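Local coordinates for protein cytochrome c (Pseudomonas aeruginosa, PDB 6RTE) that acts as NirN, a dihydro-heme d1 dehydrogenase of heme d1 biosynthesis, built from a heme c-bearing cytochrome domain and an eight-bladed beta-propeller, at residues 127-132 / 212-217; 290-295 / 306-311. All coordinates share one frame; numbering follows the deposited sequence.

Contact 1: 127-132 / 212-217; sequences QVQPHP and VVAEVR
Val128 and Glu215 form a single antiparallel bridge through which an irregular segment, 127-132, adds itself to the edge of a propeller blade along strand 211-217. Two backbone bonds make the bridge: Val128 N gives to Glu215 O at 2.8 Å, and Glu215 N returns to Val128 O at 3.0 Å. Beside them CG2 of Val128 lies 3.8 Å from CB of Glu215, the two side chains running alongside each other in the same direction.

Further along, Pro130 has no N-H to offer, and its ring instead lays CG against Val212, 4.0 Å from CG1, the two side chains crossing at a slant. His131 then restores polar contact. With CG beside the backbone N (chi1 -58°) the ring is carried to the strand, and chi2 of 99° brings ND1 to Val212 O for a hydrogen bond of 3.0 Å, the oxygen lying almost in the ring plane; a weak bond joins His131 N to Val213 O. The strand is itself irregular here, Val213 and Ala214 forming a classic beta bulge opposite Leu204.

On its other edge strand 211-217 pairs with strand 201-206, whose Thr203 binds the carboxylate of Glu215 together with Arg177, while Val216 packs against Ile123 and Ser126 of helix 120-126, just ahead of the added segment.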
ATOM      1  N   GLN A 127       9.318 -18.440  -8.890  1.00 24.43           N
ATOM      2  CA  GLN A 127       9.485 -18.649  -7.457  1.00 24.46           C
ATOM      3  C   GLN A 127      10.948 -18.934  -7.120  1.00 23.83           C
ATOM      4  O   GLN A 127      11.601 -19.755  -7.769  1.00 25.05           O
ATOM      5  CB  GLN A 127       8.604 -19.812  -6.971  1.00 22.92           C
ATOM      6  CG  GLN A 127       8.507 -19.929  -5.436  1.00 22.69           C
ATOM      7  CD  GLN A 127       8.085 -21.319  -4.979  1.00 23.90           C
ATOM      8  OE1 GLN A 127       8.079 -22.266  -5.757  1.00 25.18           O
ATOM      9  NE2 GLN A 127       7.745 -21.442  -3.698  1.00 25.62           N
ATOM     10  N   VAL A 128      11.467 -18.237  -6.106  1.00 22.74           N
ATOM     11  CA  VAL A 128      12.763 -18.566  -5.510  1.00 24.37           C
ATOM     12  C   VAL A 128      12.566 -18.711  -4.009  1.00 22.59           C
ATOM     13  O   VAL A 128      11.637 -18.141  -3.429  1.00 21.30           O
ATOM     14  CB  VAL A 128      13.848 -17.509  -5.820  1.00 28.55           C
ATOM     15  CG1 VAL A 128      14.224 -17.548  -7.307  1.00 31.71           C
ATOM     16  CG2 VAL A 128      13.381 -16.115  -5.428  1.00 28.48           C
ATOM     17  N   GLN A 129      13.442 -19.493  -3.377  1.00 24.73           N
ATOM     18  CA  GLN A 129      13.301 -19.833  -1.957  1.00 24.77           C
ATOM     19  C   GLN A 129      14.676 -19.878  -1.311  1.00 24.93           C
ATOM     20  O   GLN A 129      15.205 -20.955  -1.016  1.00 25.23           O
ATOM     21  CB  GLN A 129      12.598 -21.180  -1.783  1.00 28.07           C
ATOM     22  CG  GLN A 129      11.145 -21.237  -2.176  1.00 31.92           C
ATOM     23  CD  GLN A 129      10.542 -22.579  -1.820  1.00 35.73           C
ATOM     24  OE1 GLN A 129      10.286 -22.865  -0.656  1.00 39.38           O
ATOM     25  NE2 GLN A 129      10.354 -23.422  -2.826  1.00 39.27           N
ATOM     26  N   PRO A 130      15.281 -18.720  -1.072  1.00 24.85           N
ATOM     27  CA  PRO A 130      16.657 -18.727  -0.535  1.00 26.90           C
ATOM     28  C   PRO A 130      16.786 -19.315   0.864  1.00 25.43           C
ATOM     29  O   PRO A 130      17.829 -19.895   1.175  1.00 26.41           O
ATOM     30  CB  PRO A 130      17.048 -17.237  -0.561  1.00 28.36           C
ATOM     31  CG  PRO A 130      15.783 -16.491  -0.667  1.00 27.03           C
ATOM     32  CD  PRO A 130      14.826 -17.362  -1.425  1.00 25.01           C
ATOM     33  N   HIS A 131      15.774 -19.171   1.716  1.00 25.23           N
ATOM     34  CA  HIS A 131      15.830 -19.673   3.096  1.00 26.60           C
ATOM     35  C   HIS A 131      14.467 -20.234   3.469  1.00 26.52           C
ATOM     36  O   HIS A 131      13.661 -19.569   4.134  1.00 25.89           O
ATOM     37  CB  HIS A 131      16.245 -18.566   4.073  1.00 29.40           C
ATOM     38  CG  HIS A 131      17.572 -17.948   3.761  1.00 32.82           C
ATOM     39  ND1 HIS A 131      17.692 -16.751   3.092  1.00 31.93           N
ATOM     40  CD2 HIS A 131      18.835 -18.362   4.017  1.00 34.33           C
ATOM     41  CE1 HIS A 131      18.970 -16.453   2.948  1.00 34.75           C
ATOM     42  NE2 HIS A 131      19.685 -17.412   3.507  1.00 35.36           N
ATOM     43  N   PRO A 132      14.169 -21.464   3.053  1.00 28.09           N
ATOM     44  CA  PRO A 132      12.865 -22.057   3.383  1.00 28.91           C
ATOM     45  C   PRO A 132      12.637 -22.115   4.888  1.00 27.00           C
ATOM     46  O   PRO A 132      13.540 -22.441   5.663  1.00 27.29           O
ATOM     47  CB  PRO A 132      12.947 -23.466   2.772  1.00 31.86           C
ATOM     48  CG  PRO A 132      14.072 -23.393   1.750  1.00 31.94           C
ATOM     49  CD  PRO A 132      15.033 -22.384   2.283  1.00 30.32           C
ATOM     50  N   VAL A 212      15.231 -13.239   3.923  1.00 26.71           N
ATOM     51  CA  VAL A 212      14.245 -13.483   2.889  1.00 26.90           C
ATOM     52  C   VAL A 212      13.992 -14.981   2.802  1.00 25.97           C
ATOM     53  O   VAL A 212      14.926 -15.773   2.638  1.00 27.75           O
ATOM     54  CB  VAL A 212      14.723 -12.922   1.535  1.00 28.05           C
ATOM     55  CG1 VAL A 212      13.742 -13.266   0.442  1.00 27.20           C
ATOM     56  CG2 VAL A 212      14.937 -11.410   1.607  1.00 28.58           C
ATOM     57  N   VAL A 213      12.725 -15.371   2.909  1.00 23.88           N
ATOM     58  CA  VAL A 213      12.327 -16.778   2.837  1.00 25.16           C
ATOM     59  C   VAL A 213      12.052 -17.190   1.395  1.00 24.40           C
ATOM     60  O   VAL A 213      12.543 -18.222   0.919  1.00 24.20           O
ATOM     61  CB  VAL A 213      11.078 -17.006   3.718  1.00 24.12           C
ATOM     62  CG1 VAL A 213      10.469 -18.391   3.461  1.00 24.16           C
ATOM     63  CG2 VAL A 213      11.425 -16.814   5.195  1.00 25.23           C
ATOM     64  N   ALA A 214      11.243 -16.401   0.699  1.00 24.63           N
ATOM     65  CA  ALA A 214      10.843 -16.733  -0.656  1.00 23.83           C
ATOM     66  C   ALA A 214      10.427 -15.461  -1.380  1.00 23.11           C
ATOM     67  O   ALA A 214      10.103 -14.444  -0.757  1.00 22.76           O
ATOM     68  CB  ALA A 214       9.693 -17.748  -0.660  1.00 22.90           C
ATOM     69  N   GLU A 215      10.430 -15.545  -2.710  1.00 23.57           N
ATOM     70  CA  GLU A 215       9.876 -14.505  -3.555  1.00 24.19           C
ATOM     71  C   GLU A 215       9.230 -15.160  -4.769  1.00 23.28           C
ATOM     72  O   GLU A 215       9.654 -16.226  -5.225  1.00 22.61           O
ATOM     73  CB  GLU A 215      10.932 -13.503  -4.039  1.00 27.50           C
ATOM     74  CG  GLU A 215      11.704 -12.801  -2.922  1.00 29.73           C
ATOM     75  CD  GLU A 215      12.563 -11.669  -3.468  1.00 30.79           C
ATOM     76  OE1 GLU A 215      13.683 -11.958  -3.950  1.00 31.41           O
ATOM     77  OE2 GLU A 215      12.098 -10.502  -3.446  1.00 30.45           O
ATOM     78  N   VAL A 216       8.205 -14.503  -5.296  1.00 22.67           N
ATOM     79  CA  VAL A 216       7.513 -14.977  -6.483  1.00 21.90           C
ATOM     80  C   VAL A 216       7.003 -13.739  -7.205  1.00 22.12           C
ATOM     81  O   VAL A 216       6.755 -12.698  -6.591  1.00 21.08           O
ATOM     82  CB  VAL A 216       6.392 -15.985  -6.127  1.00 20.87           C
ATOM     83  CG1 VAL A 216       5.158 -15.309  -5.530  1.00 20.62           C
ATOM     84  CG2 VAL A 216       6.010 -16.842  -7.337  1.00 19.88           C
ATOM     85  N   ARG A 217       6.914 -13.834  -8.524  1.00 21.98           N
ATOM     86  CA  ARG A 217       6.321 -12.770  -9.323  1.00 20.50           C
ATOM     87  C   ARG A 217       4.891 -13.178  -9.640  1.00 20.36           C
ATOM     88  O   ARG A 217       4.659 -14.063 -10.474  1.00 20.66           O
ATOM     89  CB  ARG A 217       7.098 -12.488 -10.599  1.00 19.36           C
ATOM     90  CG  ARG A 217       6.574 -11.208 -11.274  1.00 19.48           C
ATOM     91  CD  ARG A 217       7.340 -10.825 -12.551  1.00 21.74           C
ATOM     92  NE  ARG A 217       6.994  -9.457 -12.901  1.00 24.16           N
ATOM     93  CZ  ARG A 217       7.433  -8.812 -13.973  1.00 26.66           C
ATOM     94  NH1 ARG A 217       8.234  -9.413 -14.830  1.00 25.87           N
ATOM     95  NH2 ARG A 217       7.053  -7.558 -14.171  1.00 29.27           N
TER

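Contact 2: 290-295 / 306-311; sequences HELWEL and KRLAVA
Backbone pairing in regular antiparallel register sets the frame of this contact, with Leu292-Leu308 and Glu294-Lys306 as hydrogen-bonded pairs. Leu308 N reaches Leu292 O at 2.8 Å, nearly in line with the carbonyl, and Lys306 N reaches Glu294 O at 2.7 Å. Past the strand end Val310 N still bonds to His290 O, but from above the carbonyl plane, and His290 ND1 adds a weak bond to Ala311 O.

Polar side chains gather on the face of Glu291, Trp293 and Arg307. OE1 of Glu291 takes two donors: Trp293 NE1 at 2.9 Å, in the indole plane, and Arg307 NH1 at 3.0 Å, a salt bridge on the syn lone pair. Arg307 runs beside the indole with its guanidinium steeply inclined to the ring (76°), NH1 coming within 3.5 Å of Trp293 CZ2. Ala261 O also accepts from NH1, and Ala263 N holds the other oxygen of Glu291, so both carboxylate oxygens are held.

The face of Leu292 and Leu308 carries the apolar contacts, joined by Val310 beyond the strand end. In Leu292, chi1 70° and chi2 90° together direct CD2 to Val310 CG1 at 3.6 Å, while its CG meets Leu308 CB at 4.0 Å; Ile339 of strand 336-340 packs on both Leu292 and Val310. On the same face a water links Glu294 OE1 to Lys306 NZ; OE2 of Glu294 is held by Arg279 and Ser281, and NZ also bonds to Asp342 O.

Together these strands are the hairpin that closes a four-stranded antiparallel blade, 306-309 outermost, as expected of a beta-propeller.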
ATOM      1  N   HIS A 290     -19.315  -3.788 -12.064  1.00 29.74           N
ATOM      2  CA  HIS A 290     -20.236  -3.470 -10.975  1.00 31.57           C
ATOM      3  C   HIS A 290     -20.405  -4.631 -10.012  1.00 30.64           C
ATOM      4  O   HIS A 290     -21.529  -5.020  -9.691  1.00 31.11           O
ATOM      5  CB  HIS A 290     -21.585  -3.061 -11.552  1.00 37.58           C
ATOM      6  CG  HIS A 290     -21.517  -1.847 -12.407  1.00 46.06           C
ATOM      7  ND1 HIS A 290     -21.903  -0.606 -11.960  1.00 48.14           N
ATOM      8  CD2 HIS A 290     -21.081  -1.675 -13.678  1.00 47.24           C
ATOM      9  CE1 HIS A 290     -21.735   0.279 -12.927  1.00 48.64           C
ATOM     10  NE2 HIS A 290     -21.233  -0.344 -13.978  1.00 48.09           N
ATOM     11  N   GLU A 291     -19.279  -5.176  -9.541  1.00 29.94           N
ATOM     12  CA  GLU A 291     -19.271  -6.270  -8.583  1.00 31.32           C
ATOM     13  C   GLU A 291     -18.203  -6.014  -7.537  1.00 30.14           C
ATOM     14  O   GLU A 291     -17.169  -5.403  -7.814  1.00 30.57           O
ATOM     15  CB  GLU A 291     -18.969  -7.626  -9.237  1.00 34.14           C
ATOM     16  CG  GLU A 291     -20.163  -8.337  -9.800  1.00 37.48           C
ATOM     17  CD  GLU A 291     -19.800  -9.644 -10.476  1.00 34.26           C
ATOM     18  OE1 GLU A 291     -18.714 -10.216 -10.185  1.00 30.22           O
ATOM     19  OE2 GLU A 291     -20.614 -10.093 -11.298  1.00 35.82           O
ATOM     20  N   LEU A 292     -18.459  -6.494  -6.333  1.00 30.08           N
ATOM     21  CA  LEU A 292     -17.400  -6.699  -5.355  1.00 32.33           C
ATOM     22  C   LEU A 292     -17.501  -8.143  -4.885  1.00 28.56           C
ATOM     23  O   LEU A 292     -18.569  -8.763  -4.951  1.00 29.82           O
ATOM     24  CB  LEU A 292     -17.474  -5.720  -4.188  1.00 37.49           C
ATOM     25  CG  LEU A 292     -18.592  -5.821  -3.159  1.00 43.14           C
ATOM     26  CD1 LEU A 292     -18.183  -6.732  -2.024  1.00 44.27           C
ATOM     27  CD2 LEU A 292     -18.934  -4.438  -2.633  1.00 45.83           C
ATOM     28  N   TRP A 293     -16.365  -8.676  -4.454  1.00 26.23           N
ATOM     29  CA  TRP A 293     -16.233 -10.101  -4.160  1.00 25.39           C
ATOM     30  C   TRP A 293     -15.886 -10.296  -2.691  1.00 25.57           C
ATOM     31  O   TRP A 293     -15.123  -9.509  -2.110  1.00 23.51           O
ATOM     32  CB  TRP A 293     -15.142 -10.734  -5.017  1.00 26.26           C
ATOM     33  CG  TRP A 293     -15.452 -10.920  -6.478  1.00 28.64           C
ATOM     34  CD1 TRP A 293     -16.588 -10.543  -7.156  1.00 30.99           C
ATOM     35  CD2 TRP A 293     -14.600 -11.545  -7.442  1.00 29.55           C
ATOM     36  NE1 TRP A 293     -16.482 -10.898  -8.474  1.00 31.48           N
ATOM     37  CE2 TRP A 293     -15.278 -11.519  -8.680  1.00 30.10           C
ATOM     38  CE3 TRP A 293     -13.330 -12.132  -7.378  1.00 29.92           C
ATOM     39  CZ2 TRP A 293     -14.727 -12.056  -9.842  1.00 30.03           C
ATOM     40  CZ3 TRP A 293     -12.782 -12.667  -8.537  1.00 29.78           C
ATOM     41  CH2 TRP A 293     -13.476 -12.624  -9.749  1.00 29.94           C
ATOM     42  N   GLU A 294     -16.458 -11.337  -2.093  1.00 26.41           N
ATOM     43  CA  GLU A 294     -15.951 -11.911  -0.853  1.00 27.09           C
ATOM     44  C   GLU A 294     -15.514 -13.337  -1.160  1.00 26.55           C
ATOM     45  O   GLU A 294     -16.246 -14.081  -1.826  1.00 30.15           O
ATOM     46  CB  GLU A 294     -17.007 -11.892   0.256  1.00 27.78           C
ATOM     47  CG  GLU A 294     -16.491 -12.355   1.607  1.00 28.56           C
ATOM     48  CD  GLU A 294     -17.517 -12.220   2.720  1.00 30.74           C
ATOM     49  OE1 GLU A 294     -18.722 -12.043   2.420  1.00 32.41           O
ATOM     50  OE2 GLU A 294     -17.119 -12.286   3.903  1.00 31.28           O
ATOM     51  N   LEU A 295     -14.320 -13.701  -0.704  1.00 24.60           N
ATOM     52  CA  LEU A 295     -13.777 -15.043  -0.892  1.00 22.78           C
ATOM     53  C   LEU A 295     -13.546 -15.684   0.475  1.00 21.78           C
ATOM     54  O   LEU A 295     -12.492 -15.449   1.100  1.00 19.24           O
ATOM     55  CB  LEU A 295     -12.478 -14.992  -1.687  1.00 25.60           C
ATOM     56  CG  LEU A 295     -12.601 -14.590  -3.164  1.00 30.82           C
ATOM     57  CD1 LEU A 295     -12.566 -13.062  -3.330  1.00 33.34           C
ATOM     58  CD2 LEU A 295     -11.503 -15.219  -3.980  1.00 32.84           C
ATOM     59  N   LYS A 306     -17.898 -15.105  -3.753  1.00 27.31           N
ATOM     60  CA  LYS A 306     -19.292 -14.712  -3.586  1.00 30.35           C
ATOM     61  C   LYS A 306     -19.431 -13.315  -4.195  1.00 31.39           C
ATOM     62  O   LYS A 306     -18.751 -12.379  -3.759  1.00 30.66           O
ATOM     63  CB  LYS A 306     -19.688 -14.726  -2.114  1.00 32.58           C
ATOM     64  CG  LYS A 306     -21.123 -14.370  -1.860  1.00 39.15           C
ATOM     65  CD  LYS A 306     -21.417 -14.252  -0.372  1.00 46.02           C
ATOM     66  CE  LYS A 306     -22.826 -13.734  -0.146  1.00 52.96           C
ATOM     67  NZ  LYS A 306     -23.101 -13.462   1.296  1.00 57.14           N
ATOM     68  N   ARG A 307     -20.272 -13.189  -5.222  1.00 32.27           N
ATOM     69  CA  ARG A 307     -20.387 -11.949  -5.988  1.00 32.41           C
ATOM     70  C   ARG A 307     -21.511 -11.080  -5.436  1.00 32.84           C
ATOM     71  O   ARG A 307     -22.645 -11.548  -5.269  1.00 32.55           O
ATOM     72  CB  ARG A 307     -20.659 -12.252  -7.463  1.00 34.20           C
ATOM     73  CG  ARG A 307     -19.554 -12.994  -8.170  1.00 35.49           C
ATOM     74  CD  ARG A 307     -19.999 -13.515  -9.539  1.00 37.96           C
ATOM     75  NE  ARG A 307     -19.001 -14.446 -10.074  1.00 39.49           N
ATOM     76  CZ  ARG A 307     -18.000 -14.110 -10.885  1.00 40.21           C
ATOM     77  NH1 ARG A 307     -17.850 -12.856 -11.298  1.00 39.27           N
ATOM     78  NH2 ARG A 307     -17.142 -15.040 -11.289  1.00 41.55           N
ATOM     79  N   LEU A 308     -21.203  -9.814  -5.174  1.00 32.57           N
ATOM     80  CA  LEU A 308     -22.188  -8.846  -4.698  1.00 34.04           C
ATOM     81  C   LEU A 308     -22.308  -7.710  -5.710  1.00 33.20           C
ATOM     82  O   LEU A 308     -21.332  -6.992  -5.963  1.00 32.89           O
ATOM     83  CB  LEU A 308     -21.797  -8.288  -3.331  1.00 36.84           C
ATOM     84  CG  LEU A 308     -21.887  -9.232  -2.123  1.00 44.60           C
ATOM     85  CD1 LEU A 308     -20.844 -10.349  -2.165  1.00 47.59           C
ATOM     86  CD2 LEU A 308     -21.727  -8.422  -0.852  1.00 47.54           C
ATOM     87  N   ALA A 309     -23.495  -7.548  -6.283  1.00 53.08           N
ATOM     88  CA  ALA A 309     -23.723  -6.469  -7.233  1.00 52.56           C
ATOM     89  C   ALA A 309     -23.653  -5.124  -6.520  1.00 50.03           C
ATOM     90  O   ALA A 309     -24.117  -4.980  -5.387  1.00 50.63           O
ATOM     91  CB  ALA A 309     -25.074  -6.637  -7.913  1.00 55.40           C
ATOM     92  N   VAL A 310     -23.028  -4.145  -7.172  1.00 48.63           N
ATOM     93  CA  VAL A 310     -23.031  -2.769  -6.691  1.00 48.68           C
ATOM     94  C   VAL A 310     -23.603  -1.874  -7.785  1.00 50.83           C
ATOM     95  O   VAL A 310     -23.462  -2.151  -8.979  1.00 51.34           O
ATOM     96  CB  VAL A 310     -21.633  -2.282  -6.268  1.00 47.64           C
ATOM     97  CG1 VAL A 310     -21.155  -3.053  -5.054  1.00 44.13           C
ATOM     98  CG2 VAL A 310     -20.643  -2.413  -7.415  1.00 49.29           C
ATOM     99  N   ALA A 311     -24.260  -0.794  -7.363  1.00 52.83           N
ATOM    100  CA  ALA A 311     -24.910   0.098  -8.320  1.00 55.84           C
ATOM    101  C   ALA A 311     -23.885   0.903  -9.106  1.00 56.36           C
ATOM    102  O   ALA A 311     -24.068   1.153 -10.299  1.00 59.50           O
ATOM    103  CB  ALA A 311     -25.882   1.026  -7.595  1.00 58.21           C
TER
HETATM  104  O   HOH W   1     -21.027 -11.497   1.350  1.00 50.20           O

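Both contacts involve the last strand of a propeller blade, used differently: in contact 2 it pairs within the blade, in contact 1 it receives a segment from outside the sheet. Contact 1 comes first along the chain and closes before contact 2 opens; their centres lie 33 Å apart, their nearest atoms about 17 Å, and they do not touch. They belong to separate sheets: strand 211-217 ends the blade that includes strand 201-206, whereas strands 291-296 and 306-309 belong to a later one, with the sheet 221-227 to 254-259 between them in sequence. Contact 2 is local, joining neighbours in one hairpin, while contact 1 reaches back some 80 residues, tying the segment after helix 120-126 to the propeller.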